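Local coordinates for alkaline phosphatase (Thermus thermophilus, PDB 7KWD), which probably hydrolyses phosphate monoesters, as alkaline phosphatases do, working as a homodimer with two zinc ions and one magnesium ion in each subunit, at residues 44-49 / 272-277; 91-96 / 316-321. All coordinates share one frame; numbering follows the deposited sequence.

Contact 1: 44-49 / 272-277; sequences FVYDGF and GRIDHA. With MG (magnesium ion), chain D; ZN (zinc ion), chain E; ZN (zinc ion), chain F.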
loop_
_atom_site.group_PDB
_atom_site.type_symbol
_atom_site.label_atom_id
_atom_site.label_comp_id
_atom_site.label_asym_id
_atom_site.label_seq_id
_atom_site.Cartn_x
_atom_site.Cartn_y
_atom_site.Cartn_z
ATOM N N PHE A 44 13.928 -14.453 1.831
ATOM C CA PHE A 44 13.327 -13.994 3.086
ATOM C C PHE A 44 11.938 -13.482 2.712
ATOM O O PHE A 44 11.800 -12.408 2.113
ATOM C CB PHE A 44 14.203 -12.929 3.743
ATOM C CG PHE A 44 13.784 -12.566 5.142
ATOM C CD1 PHE A 44 12.734 -13.162 5.778
ATOM C CD2 PHE A 44 14.464 -11.523 5.810
ATOM C CE1 PHE A 44 12.325 -12.788 7.036
ATOM C CE2 PHE A 44 14.082 -11.161 7.112
ATOM C CZ PHE A 44 13.008 -11.800 7.723
ATOM N N VAL A 45 10.916 -14.274 3.033
ATOM C CA VAL A 45 9.530 -13.906 2.734
ATOM C C VAL A 45 8.928 -13.215 3.950
ATOM O O VAL A 45 8.920 -13.775 5.049
ATOM C CB VAL A 45 8.692 -15.129 2.358
ATOM C CG1 VAL A 45 7.243 -14.699 2.088
ATOM C CG2 VAL A 45 9.311 -15.846 1.181
ATOM N N TYR A 46 8.416 -11.998 3.739
ATOM C CA TYR A 46 7.562 -11.302 4.691
ATOM C C TYR A 46 6.115 -11.618 4.303
ATOM O O TYR A 46 5.555 -11.016 3.397
ATOM C CB TYR A 46 7.829 -9.802 4.632
ATOM C CG TYR A 46 9.051 -9.261 5.360
ATOM C CD1 TYR A 46 10.337 -9.679 5.036
ATOM C CD2 TYR A 46 8.920 -8.248 6.306
ATOM C CE1 TYR A 46 11.436 -9.136 5.665
ATOM C CE2 TYR A 46 10.020 -7.686 6.932
ATOM C CZ TYR A 46 11.270 -8.136 6.612
ATOM O OH TYR A 46 12.368 -7.604 7.248
ATOM N N ASP A 47 5.495 -12.581 4.979
ATOM C CA ASP A 47 4.168 -13.019 4.589
ATOM C C ASP A 47 3.121 -11.987 4.998
ATOM O O ASP A 47 3.056 -11.598 6.159
ATOM C CB ASP A 47 3.845 -14.374 5.216
ATOM C CG ASP A 47 2.764 -15.081 4.476
ATOM O OD1 ASP A 47 1.691 -14.453 4.346
ATOM O OD2 ASP A 47 2.995 -16.225 3.990
ATOM N N GLY A 48 2.306 -11.553 4.048
ATOM C CA GLY A 48 1.219 -10.625 4.334
ATOM C C GLY A 48 1.620 -9.185 4.583
ATOM O O GLY A 48 0.789 -8.375 5.030
ATOM N N PHE A 49 2.849 -8.817 4.215
ATOM C CA PHE A 49 3.450 -7.544 4.584
ATOM C C PHE A 49 3.079 -6.462 3.585
ATOM O O PHE A 49 3.420 -6.544 2.405
ATOM C CB PHE A 49 4.966 -7.725 4.657
ATOM C CG PHE A 49 5.754 -6.503 5.040
ATOM C CD1 PHE A 49 5.690 -5.984 6.322
ATOM C CD2 PHE A 49 6.637 -5.908 4.110
ATOM C CE1 PHE A 49 6.462 -4.890 6.694
ATOM C CE2 PHE A 49 7.400 -4.812 4.473
ATOM C CZ PHE A 49 7.333 -4.313 5.767
ATOM N N GLY A 272 6.318 -15.471 8.869
ATOM C CA GLY A 272 5.030 -15.899 8.375
ATOM C C GLY A 272 3.841 -15.424 9.135
ATOM O O GLY A 272 2.701 -15.663 8.693
ATOM N N ARG A 273 4.029 -14.771 10.285
ATOM C CA ARG A 273 2.888 -14.388 11.107
ATOM C C ARG A 273 2.600 -12.895 11.051
ATOM O O ARG A 273 1.643 -12.425 11.689
ATOM C CB ARG A 273 3.095 -14.849 12.555
ATOM C CG ARG A 273 3.414 -16.370 12.642
ATOM C CD ARG A 273 2.905 -17.060 13.915
ATOM N NE ARG A 273 1.441 -17.091 13.917
ATOM C CZ ARG A 273 0.700 -17.192 15.012
ATOM N NH1 ARG A 273 1.271 -17.292 16.209
ATOM N NH2 ARG A 273 -0.614 -17.189 14.890
ATOM N N ILE A 274 3.370 -12.143 10.263
ATOM C CA ILE A 274 2.925 -10.812 9.867
ATOM C C ILE A 274 1.530 -10.909 9.272
ATOM O O ILE A 274 0.620 -10.174 9.665
ATOM C CB ILE A 274 3.915 -10.181 8.874
ATOM C CG1 ILE A 274 5.273 -9.941 9.551
ATOM C CG2 ILE A 274 3.320 -8.918 8.266
ATOM C CD1 ILE A 274 6.397 -9.623 8.541
ATOM N N ASP A 275 1.354 -11.833 8.314
ATOM C CA ASP A 275 0.047 -12.126 7.731
ATOM C C ASP A 275 -0.994 -12.385 8.813
ATOM O O ASP A 275 -2.047 -11.751 8.836
ATOM C CB ASP A 275 0.186 -13.333 6.792
ATOM C CG ASP A 275 -1.084 -13.688 6.090
ATOM O OD1 ASP A 275 -1.599 -12.820 5.333
ATOM O OD2 ASP A 275 -1.548 -14.843 6.269
ATOM N N HIS A 276 -0.678 -13.266 9.761
ATOM C CA HIS A 276 -1.656 -13.662 10.765
ATOM C C HIS A 276 -2.079 -12.480 11.618
ATOM O O HIS A 276 -3.265 -12.295 11.897
ATOM C CB HIS A 276 -1.082 -14.765 11.654
ATOM C CG HIS A 276 -0.746 -16.006 10.896
ATOM N ND1 HIS A 276 -0.078 -17.059 11.459
ATOM C CD2 HIS A 276 -0.963 -16.347 9.605
ATOM C CE1 HIS A 276 0.094 -18.012 10.560
ATOM N NE2 HIS A 276 -0.435 -17.605 9.424
ATOM N N ALA A 277 -1.112 -11.675 12.067
ATOM C CA ALA A 277 -1.472 -10.514 12.863
ATOM C C ALA A 277 -2.332 -9.571 12.057
ATOM O O ALA A 277 -3.254 -8.950 12.591
ATOM C CB ALA A 277 -0.222 -9.794 13.358
HETATM MG MG MG D . 3.189 -18.166 4.898
HETATM ZN ZN ZN E . 0.873 -15.330 2.500
HETATM ZN ZN ZN F . -3.183 -14.976 5.143
HETATM O O HOH W 1 2.095 -17.254 6.738
HETATM O O HOH W 2 3.663 -20.146 5.496
HETATM O O HOH W 3 1.461 -18.914 4.376
#
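The side chains of Asp47 and Asp275 cross at an angle, their carboxylate planes 46° apart, and serve different metals. Asp47 bridges two of them: its OD1 binds one zinc ion at 2.2 Å, and its OD2 binds the magnesium ion, which also carries three waters and is completed by Thr148 and Glu270. Asp275 OD2 holds the second zinc ion at 2.0 Å, with His279 and His433. Where the two acids come closest, Asp47 OD1 meets the Asp275 CB methylene at 3.1 Å, and the metal charges probably offset the crowding of carboxylates. Thr320 hydrogen-bonds to Asp275 OD1 and so helps fix the turn of that group. One magnesium-bound water donates to Gly272 O at 2.6 Å, tying the metal to the backbone of 272-277.

Parallel strands 40-46 and 265-271 are neighbours; 44-49 takes in the C-terminal end of the first, and 272-277 follows directly on the second. At this edge the alkaline phosphatase fold gathers metal ligands. Tyr46 to Phe49 form a type II turn, while 273-280 sets off as a helix. Backbone polar contact is slight: Asp275 N donates to Asp47 O at 2.8 Å, a weak bond bent to 116°. Gly48 CA lies 3.9 Å from Asp275 CA, and a CB on Gly48 would clash with it.

Apolar contact rests on Ile274. With CG1 anti to the carbonyl carbon (chi1 -65°), it sends CD1 to Tyr46 CD2 at 3.6 Å, crossing that side chain at a slant, and CG2 to the edge of the Phe49 ring, 4.1 Å from Phe49 CB. Tyr46 CD2 in turn sits over the centre of one Phe49 ring face. Beyond the interface, Arg273 NE donates almost straight to His276 ND1, the guanidinium also salt-bridged to Glu350.

Contact 2: 91-96 / 316-321; sequences YVTESS and SDHATG. With ZN (zinc ion), chain E.
Thr93 rests its CG2 methyl 3.8 Å from His318 CB and slants toward CG and CD2 of the imidazole. With OG1 anti to the backbone N (chi1 -170°), the methyl falls between the backbone N and the carbonyl carbon and faces the histidine, while OG1 donates to Glu94 O at 2.8 Å on a lone pair. A serine here would keep that hydroxyl, but losing the methyl would probably open a gap beside His318 CB and leave that side of the zinc ligand less supported. Thr93 O also accepts from ND1 of His433, a ligand of the other zinc ion.

Glu94 turns away and N-caps helix 95-104: its OE2 accepts from Ser96 N at 3.1 Å, from above the carboxylate plane, and from Ser96 OG at 2.6 Å on the syn side, besides a salt bridge to Arg159.

Ser95 thus opens a helix, the setting of the nucleophilic serine in alkaline phosphatases, and is predicted to form the phosphoserine intermediate. Its OG binds zinc at 2.1 Å. Asp317 OD2 and His318 NE2, the latter at 2.2 Å, take two more positions, and Asp47 the fourth. Ser95 OG approaches the His318 ring at its edge, and the two residues meet through the metal. A water joins Ser95 O to Asp317 OD2, donating to the latter at 2.7 Å. Gly48 hydrogen-bonds the Asp317 carboxylate, whose OD1 lies over one face of the His318 ring. His318 ND1 donates to Ala319 O at 3.1 Å, nearly straight at the hydrogen but well above the carbonyl plane and not on a lone pair.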
loop_
_atom_site.group_PDB
_atom_site.type_symbol
_atom_site.label_atom_id
_atom_site.label_comp_id
_atom_site.label_asym_id
_atom_site.label_seq_id
_atom_site.Cartn_x
_atom_site.Cartn_y
_atom_site.Cartn_z
ATOM N N TYR A 91 -7.811 -11.809 -8.366
ATOM C CA TYR A 91 -6.932 -10.678 -8.115
ATOM C C TYR A 91 -6.449 -10.597 -6.690
ATOM O O TYR A 91 -5.611 -9.746 -6.410
ATOM C CB TYR A 91 -7.640 -9.403 -8.507
ATOM C CG TYR A 91 -7.516 -9.288 -9.975
ATOM C CD1 TYR A 91 -6.348 -8.864 -10.500
ATOM C CD2 TYR A 91 -8.502 -9.715 -10.840
ATOM C CE1 TYR A 91 -6.162 -8.789 -11.780
ATOM C CE2 TYR A 91 -8.305 -9.636 -12.176
ATOM C CZ TYR A 91 -7.108 -9.157 -12.631
ATOM O OH TYR A 91 -6.739 -9.023 -13.973
ATOM N N VAL A 92 -6.896 -11.483 -5.808
ATOM C CA VAL A 92 -6.336 -11.592 -4.472
ATOM C C VAL A 92 -5.886 -13.022 -4.250
ATOM O O VAL A 92 -6.712 -13.950 -4.239
ATOM C CB VAL A 92 -7.339 -11.170 -3.397
ATOM C CG1 VAL A 92 -6.703 -11.290 -1.998
ATOM C CG2 VAL A 92 -7.845 -9.764 -3.691
ATOM N N THR A 93 -4.590 -13.202 -4.050
ATOM C CA THR A 93 -4.020 -14.531 -3.929
ATOM C C THR A 93 -4.136 -14.988 -2.488
ATOM O O THR A 93 -4.345 -14.192 -1.582
ATOM C CB THR A 93 -2.550 -14.507 -4.351
ATOM O OG1 THR A 93 -2.012 -15.819 -4.479
ATOM C CG2 THR A 93 -1.751 -13.756 -3.313
ATOM N N GLU A 94 -3.914 -16.270 -2.261
ATOM C CA GLU A 94 -3.477 -16.667 -0.914
ATOM C C GLU A 94 -2.088 -17.294 -1.034
ATOM O O GLU A 94 -1.438 -17.253 -2.093
ATOM C CB GLU A 94 -4.520 -17.548 -0.221
ATOM C CG GLU A 94 -5.038 -18.675 -1.056
ATOM C CD GLU A 94 -3.916 -19.658 -1.413
ATOM O OE1 GLU A 94 -3.326 -19.498 -2.509
ATOM O OE2 GLU A 94 -3.601 -20.567 -0.596
ATOM N N SER A 95 -1.635 -17.877 0.074
ATOM C CA SER A 95 -0.211 -18.135 0.246
ATOM C C SER A 95 0.310 -19.243 -0.664
ATOM O O SER A 95 1.464 -19.180 -1.110
ATOM C CB SER A 95 0.069 -18.476 1.700
ATOM O OG SER A 95 0.440 -17.343 2.419
ATOM N N SER A 96 -0.487 -20.296 -0.925
ATOM C CA SER A 96 0.034 -21.398 -1.747
ATOM C C SER A 96 0.240 -20.950 -3.186
ATOM O O SER A 96 1.289 -21.222 -3.784
ATOM C CB SER A 96 -0.891 -22.621 -1.709
ATOM O OG SER A 96 -2.213 -22.284 -2.057
ATOM N N SER A 316 7.761 -9.678 -0.067
ATOM C CA SER A 316 6.454 -9.973 0.502
ATOM C C SER A 316 5.662 -10.812 -0.491
ATOM O O SER A 316 5.748 -10.585 -1.709
ATOM C CB SER A 316 5.693 -8.684 0.814
ATOM O OG SER A 316 4.349 -9.012 1.151
ATOM N N ASP A 317 4.875 -11.783 0.014
ATOM C CA ASP A 317 4.089 -12.603 -0.914
ATOM C C ASP A 317 2.738 -12.003 -1.280
ATOM O O ASP A 317 2.167 -12.389 -2.301
ATOM C CB ASP A 317 3.902 -14.029 -0.373
ATOM C CG ASP A 317 3.035 -14.103 0.836
ATOM O OD1 ASP A 317 2.887 -13.116 1.595
ATOM O OD2 ASP A 317 2.495 -15.208 1.055
ATOM N N HIS A 318 2.226 -11.078 -0.476
ATOM C CA HIS A 318 1.027 -10.295 -0.759
ATOM C C HIS A 318 0.795 -9.411 0.466
ATOM O O HIS A 318 1.342 -9.663 1.550
ATOM C CB HIS A 318 -0.223 -11.154 -0.978
ATOM C CG HIS A 318 -0.432 -12.106 0.140
ATOM N ND1 HIS A 318 -0.988 -11.722 1.344
ATOM C CD2 HIS A 318 -0.047 -13.385 0.293
ATOM C CE1 HIS A 318 -0.974 -12.740 2.173
ATOM N NE2 HIS A 318 -0.426 -13.762 1.550
ATOM N N ALA A 319 -0.058 -8.415 0.291
ATOM C CA ALA A 319 -0.498 -7.581 1.383
ATOM C C ALA A 319 -1.698 -8.215 2.084
ATOM O O ALA A 319 -2.469 -8.969 1.482
ATOM C CB ALA A 319 -0.874 -6.188 0.874
ATOM N N THR A 320 -1.855 -7.879 3.368
ATOM C CA THR A 320 -2.982 -8.366 4.155
ATOM C C THR A 320 -3.482 -7.269 5.080
ATOM O O THR A 320 -2.691 -6.601 5.760
ATOM C CB THR A 320 -2.601 -9.609 4.958
ATOM O OG1 THR A 320 -2.242 -10.615 4.036
ATOM C CG2 THR A 320 -3.792 -10.102 5.827
ATOM N N GLY A 321 -4.802 -7.121 5.114
ATOM C CA GLY A 321 -5.456 -6.126 5.923
ATOM C C GLY A 321 -6.173 -5.110 5.063
ATOM O O GLY A 321 -7.252 -5.399 4.551
HETATM ZN ZN ZN E . 0.873 -15.330 2.500
HETATM O O HOH W 4 3.572 -17.665 0.542
#

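Both contacts are buried and share one zinc ion, to which contact 1 gives one ligand and contact 2 three. Contact 1 lies at the heart of the chain, its centre about 3 Å from that of the chain, and adds magnesium and the second zinc; its segments also pack directly, with apolar side chains and closely spaced backbones. Contact 2 is centred about 10 Å from the chain centre, near the second subunit, whose Ser336 hydrogen-bonds Tyr91. Its backbones stay farther apart, joined chiefly through zinc, one methyl and a water. Neighbouring strands 40-46 and 310-325 couple the two contacts, with a probable hydrogen bond between Phe49 O and Ser316 OG (2.9 Å).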